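Local atomic coordinates of geranylgeranyl pyrophosphate synthetase (Pyrococcus horikoshii, PDB entry 1WY0), a protein that probably catalyses the chain elongation of allylic diphosphates with isopentenyl diphosphate to give the C20 isoprenoid precursor geranylgeranyl diphosphate. Residues R32-A37 / G114-S119; A38-L43 / H102-V107. All blocks are in the same frame, centred on the assembly; numbering follows the deposited sequence.

Interaction 1 of 2, residues R32-A37 / G114-S119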
# COMPACT_ATOMS: atom_id res chain seq x y z
N ARG A 32 5.97 12.87 -12.48
CA ARG A 32 6.08 13.93 -11.48
C ARG A 32 4.79 14.09 -10.65
O ARG A 32 4.81 14.19 -9.43
CB ARG A 32 6.38 15.25 -12.20
CG ARG A 32 7.87 15.58 -12.22
CD ARG A 32 8.21 16.53 -13.37
NE ARG A 32 9.64 16.87 -13.35
CZ ARG A 32 10.44 16.18 -14.18
NH1 ARG A 32 9.92 15.26 -14.98
NH2 ARG A 32 11.74 16.47 -14.24
N VAL A 33 3.65 14.16 -11.37
CA VAL A 33 2.38 14.32 -10.67
C VAL A 33 2.25 13.30 -9.53
O VAL A 33 1.70 13.57 -8.47
CB VAL A 33 1.25 14.12 -11.68
CG1 VAL A 33 1.24 12.68 -12.18
CG2 VAL A 33 -0.07 14.44 -11.02
N LEU A 34 2.75 12.08 -9.80
CA LEU A 34 2.74 11.05 -8.77
C LEU A 34 3.77 11.36 -7.68
O LEU A 34 3.54 11.16 -6.50
CB LEU A 34 3.08 9.72 -9.44
CG LEU A 34 3.36 8.61 -8.43
CD1 LEU A 34 2.11 8.19 -7.67
CD2 LEU A 34 3.93 7.35 -9.07
N TYR A 35 4.95 11.84 -8.12
CA TYR A 35 6.03 12.01 -7.14
C TYR A 35 5.89 13.31 -6.34
O TYR A 35 6.40 13.44 -5.23
CB TYR A 35 7.36 12.00 -7.89
CG TYR A 35 7.91 10.62 -7.94
CD1 TYR A 35 8.72 10.16 -6.90
CD2 TYR A 35 7.62 9.77 -9.01
CE1 TYR A 35 9.22 8.87 -6.92
CE2 TYR A 35 8.12 8.48 -9.04
CZ TYR A 35 8.93 8.03 -8.00
OH TYR A 35 9.43 6.75 -8.02
N GLU A 36 5.18 14.30 -6.91
CA GLU A 36 4.91 15.50 -6.14
C GLU A 36 3.75 15.28 -5.18
O GLU A 36 3.69 15.81 -4.08
CB GLU A 36 4.57 16.63 -7.12
CG GLU A 36 5.56 17.79 -7.02
CD GLU A 36 5.94 18.02 -5.57
OE1 GLU A 36 5.05 18.03 -4.73
OE2 GLU A 36 7.12 18.18 -5.29
N ALA A 37 2.78 14.48 -5.65
CA ALA A 37 1.68 14.09 -4.78
C ALA A 37 2.19 13.31 -3.57
O ALA A 37 1.83 13.57 -2.43
CB ALA A 37 0.72 13.22 -5.58
N GLY A 114 -0.11 7.24 -1.89
CA GLY A 114 0.01 6.49 -0.66
C GLY A 114 0.69 5.16 -0.96
O GLY A 114 1.55 4.74 -0.21
N ASP A 115 0.31 4.51 -2.06
CA ASP A 115 0.92 3.23 -2.44
C ASP A 115 2.41 3.37 -2.70
O ASP A 115 3.20 2.51 -2.31
CB ASP A 115 0.26 2.64 -3.70
CG ASP A 115 -1.15 2.14 -3.44
OD1 ASP A 115 -1.52 2.02 -2.23
OD2 ASP A 115 -1.87 1.84 -4.42
N LEU A 116 2.78 4.43 -3.40
CA LEU A 116 4.18 4.65 -3.72
C LEU A 116 4.96 4.88 -2.43
O LEU A 116 6.06 4.36 -2.26
CB LEU A 116 4.35 5.88 -4.63
CG LEU A 116 5.86 6.13 -4.84
CD1 LEU A 116 6.44 4.97 -5.61
CD2 LEU A 116 6.09 7.43 -5.56
N LEU A 117 4.41 5.68 -1.55
CA LEU A 117 5.05 5.95 -0.27
C LEU A 117 5.26 4.65 0.51
O LEU A 117 6.32 4.47 1.12
CB LEU A 117 4.20 6.92 0.55
CG LEU A 117 4.38 8.40 0.21
CD1 LEU A 117 3.32 9.24 0.93
CD2 LEU A 117 5.80 8.84 0.60
N PHE A 118 4.27 3.76 0.50
CA PHE A 118 4.37 2.48 1.23
C PHE A 118 5.47 1.61 0.61
O PHE A 118 6.30 1.04 1.32
CB PHE A 118 3.03 1.72 1.19
CG PHE A 118 2.91 0.63 2.24
CD1 PHE A 118 3.64 0.69 3.40
CD2 PHE A 118 2.08 -0.47 2.04
CE1 PHE A 118 3.54 -0.30 4.37
CE2 PHE A 118 1.98 -1.48 3.03
CZ PHE A 118 2.71 -1.38 4.19
N SER A 119 5.45 1.51 -0.71
CA SER A 119 6.45 0.76 -1.45
C SER A 119 7.86 1.32 -1.15
O SER A 119 8.82 0.56 -1.01
CB SER A 119 6.15 0.88 -2.95
OG SER A 119 7.12 0.20 -3.72
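Leu116 reaches across from helix 107-126 and lays one methyl group, CD2, over a face of the Tyr35 ring on helix 32-40. That methyl carbon sits 3.9 Å from the centroid of the Tyr35 ring and 17° off the ring normal, a CH-pi contact. It lies somewhat toward the rim, on the side of CE1 and CZ, and its closest ring atom is Tyr35 CE1 at 3.7 Å from Leu116 CD2. The two side chains run nearly perpendicular to each other. The same methyl also meets Leu34: Leu116 CD2 is 4.1 Å from Leu34 CD2 and equally far from Leu34 CG, so it is shared between an aliphatic and an aromatic neighbour. Both leucines hold CG opposite the backbone N (chi1 169° in Leu34, 175° in Leu116), but the CB of Leu116 points toward helix 32-40, whereas Leu34 reaches the contact with its branched end. The CB of Tyr35 heads away from helix 107-126, and its ring swings back to meet Leu116. At the far end of that ring the hydroxyl OH hydrogen-bonds to OE2 of Glu151 of the second subunit, tying an intrachain face to the dimer. Ser119, one turn beyond Leu116, hydrogen-bonds through OG to Asn147 and Ser146 of the same neighbouring subunit. All three contacting residues are buried. This is apolar helix-helix packing beside the subunit interface, within the all-helical fold of the polyprenyl synthetases.

Interaction 2 of 2, residues A38-L43 / H102-V107; sequences ARHYPL and HRIWGV
His40 is the residue of 38-43 that meets helix 101-105, through Ile104 and Trp105. Along the segment, Arg39 comes first and turns elsewhere, its NE in a salt bridge with Glu36 OE2 and its NH1 hydrogen-bonded to the carbonyl O of Ile26. His40 follows, with CB aimed at the partner helix and CG anti to the backbone N (chi1 -170°), which carries the ring out to Ile104 CD1 and the indole edge. The Trp105 indole comes in obliquely from the other segment and presents the CZ3-CH2 side of its six-membered ring. Trp105 CZ3 lies 3.6 Å from His40 CB, and Trp105 CH2 lies 3.8 Å from His40 ND1. The pair is an offset edge-to-face arrangement, with the edge of the indole toward the imidazole face, ring centroids 5.3 Å apart and planes at 73°. Ile104 arrives from the opposite direction to His40 and sets its terminal methyl over the imidazole face: CD1 is 4.0 Å from the His40 ring centroid, 27° from the normal. Its other branch, Ile104 CG2, sits 3.6 Å above the six-membered ring of Trp105, so the isoleucine packs against both aromatic groups. Replacing His40 by an alanine would probably leave Ile104 CD1 without the ring face under it, strip the indole edge of all but its CB contact, and cost the Pro99 carbonyl this hydrogen bond. Further along, Tyr41 packs on Leu83 and Val84 of helix 69-90. The chemistry is thus divided within one histidine: CB and one face of its ring pack against Ile104 and Trp105 near the surface, while NE2 hydrogen-bonds to Pro99 O, a pairing consistent with a proton on NE2.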
# COMPACT_ATOMS: atom_id res chain seq x y z
N ALA A 38 3.13 12.40 -3.85
CA ALA A 38 3.82 11.64 -2.80
C ALA A 38 4.69 12.53 -1.91
O ALA A 38 4.80 12.30 -0.70
CB ALA A 38 4.68 10.55 -3.44
N ARG A 39 5.34 13.52 -2.50
CA ARG A 39 6.20 14.45 -1.77
C ARG A 39 5.43 15.49 -0.96
O ARG A 39 5.97 16.05 -0.01
CB ARG A 39 7.13 15.19 -2.74
CG ARG A 39 8.38 14.42 -3.14
CD ARG A 39 8.95 14.94 -4.46
NE ARG A 39 9.37 16.34 -4.38
CZ ARG A 39 10.60 16.74 -4.08
NH1 ARG A 39 11.55 15.85 -3.83
NH2 ARG A 39 10.87 18.04 -4.00
N HIS A 40 4.18 15.74 -1.31
CA HIS A 40 3.39 16.75 -0.63
C HIS A 40 3.41 16.74 0.90
O HIS A 40 3.74 17.75 1.53
CB HIS A 40 1.94 16.71 -1.13
CG HIS A 40 1.11 17.87 -0.66
ND1 HIS A 40 1.38 19.17 -1.02
CD2 HIS A 40 0.05 17.93 0.18
CE1 HIS A 40 0.52 19.98 -0.43
NE2 HIS A 40 -0.30 19.25 0.30
N TYR A 41 3.06 15.62 1.53
CA TYR A 41 3.08 15.63 3.00
C TYR A 41 4.49 15.68 3.58
O TYR A 41 4.74 16.41 4.53
CB TYR A 41 2.30 14.44 3.57
CG TYR A 41 0.80 14.60 3.47
CD1 TYR A 41 0.22 15.82 3.11
CD2 TYR A 41 -0.05 13.53 3.76
CE1 TYR A 41 -1.15 15.97 3.02
CE2 TYR A 41 -1.43 13.67 3.68
CZ TYR A 41 -1.98 14.89 3.31
OH TYR A 41 -3.35 15.02 3.24
N PRO A 42 5.43 14.90 3.01
CA PRO A 42 6.81 14.91 3.51
C PRO A 42 7.42 16.32 3.47
O PRO A 42 8.23 16.68 4.32
CB PRO A 42 7.52 13.94 2.57
CG PRO A 42 6.45 12.91 2.34
CD PRO A 42 5.23 13.77 2.09
N LEU A 43 7.02 17.10 2.46
CA LEU A 43 7.48 18.47 2.23
C LEU A 43 6.83 19.48 3.18
O LEU A 43 7.23 20.62 3.31
CB LEU A 43 7.14 18.85 0.78
CG LEU A 43 8.25 18.55 -0.22
CD1 LEU A 43 7.89 19.01 -1.63
CD2 LEU A 43 9.58 19.23 0.12
N HIS A 102 -5.55 14.21 -1.67
CA HIS A 102 -6.67 13.84 -2.53
C HIS A 102 -7.45 15.03 -3.11
O HIS A 102 -7.96 14.95 -4.22
CB HIS A 102 -7.60 12.87 -1.78
CG HIS A 102 -8.41 13.51 -0.69
ND1 HIS A 102 -8.01 13.51 0.63
CD2 HIS A 102 -9.57 14.21 -0.73
CE1 HIS A 102 -8.88 14.18 1.36
NE2 HIS A 102 -9.84 14.61 0.55
N ARG A 103 -7.52 16.13 -2.38
CA ARG A 103 -8.22 17.30 -2.88
C ARG A 103 -7.46 17.98 -4.01
O ARG A 103 -8.06 18.52 -4.94
CB ARG A 103 -8.48 18.31 -1.76
CG ARG A 103 -9.48 17.85 -0.72
CD ARG A 103 -9.86 19.01 0.16
NE ARG A 103 -10.34 20.14 -0.64
CZ ARG A 103 -10.13 21.42 -0.33
NH1 ARG A 103 -9.46 21.74 0.77
NH2 ARG A 103 -10.59 22.37 -1.13
N ILE A 104 -6.13 17.97 -3.93
CA ILE A 104 -5.30 18.59 -4.95
C ILE A 104 -5.14 17.75 -6.22
O ILE A 104 -5.27 18.26 -7.33
CB ILE A 104 -3.87 18.86 -4.45
CG1 ILE A 104 -3.89 19.81 -3.24
CG2 ILE A 104 -3.03 19.46 -5.56
CD1 ILE A 104 -2.49 20.08 -2.69
N TRP A 105 -4.85 16.47 -6.04
CA TRP A 105 -4.63 15.57 -7.17
C TRP A 105 -5.77 14.58 -7.43
O TRP A 105 -5.76 13.85 -8.41
CB TRP A 105 -3.31 14.82 -6.96
CG TRP A 105 -2.10 15.71 -7.08
CD1 TRP A 105 -1.56 16.20 -8.24
CD2 TRP A 105 -1.33 16.28 -6.01
NE1 TRP A 105 -0.50 17.03 -7.95
CE2 TRP A 105 -0.34 17.10 -6.60
CE3 TRP A 105 -1.38 16.17 -4.61
CZ2 TRP A 105 0.60 17.82 -5.83
CZ3 TRP A 105 -0.45 16.89 -3.85
CH2 TRP A 105 0.53 17.70 -4.47
N GLY A 106 -6.76 14.58 -6.56
CA GLY A 106 -7.88 13.66 -6.74
C GLY A 106 -7.67 12.41 -5.92
O GLY A 106 -6.55 12.12 -5.49
N VAL A 107 -8.74 11.67 -5.70
CA VAL A 107 -8.70 10.45 -4.90
C VAL A 107 -7.84 9.34 -5.50
O VAL A 107 -7.06 8.70 -4.79
CB VAL A 107 -10.15 9.95 -4.68
CG1 VAL A 107 -10.16 8.57 -4.05
CG2 VAL A 107 -10.88 10.94 -3.78

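Overall arrangement
The two interactions have centres about 8 Å apart and share helix 32-40, interaction 1 using residues 32-37 and interaction 2 its C-terminal end. Their partners follow each other in the chain, helix 101-105 leading into helix 107-126, and interaction 2 is nested inside the loop closed by interaction 1. Trp105 joins them: its CD1 lies 3.6 Å from Val33 CG2, and its CZ3 lies 3.6 Å from Ala37 CA. One short helix is therefore packed against two successive helices, passing from a buried contact beside the second subunit to a surface contact that no other chain of the assembly touches.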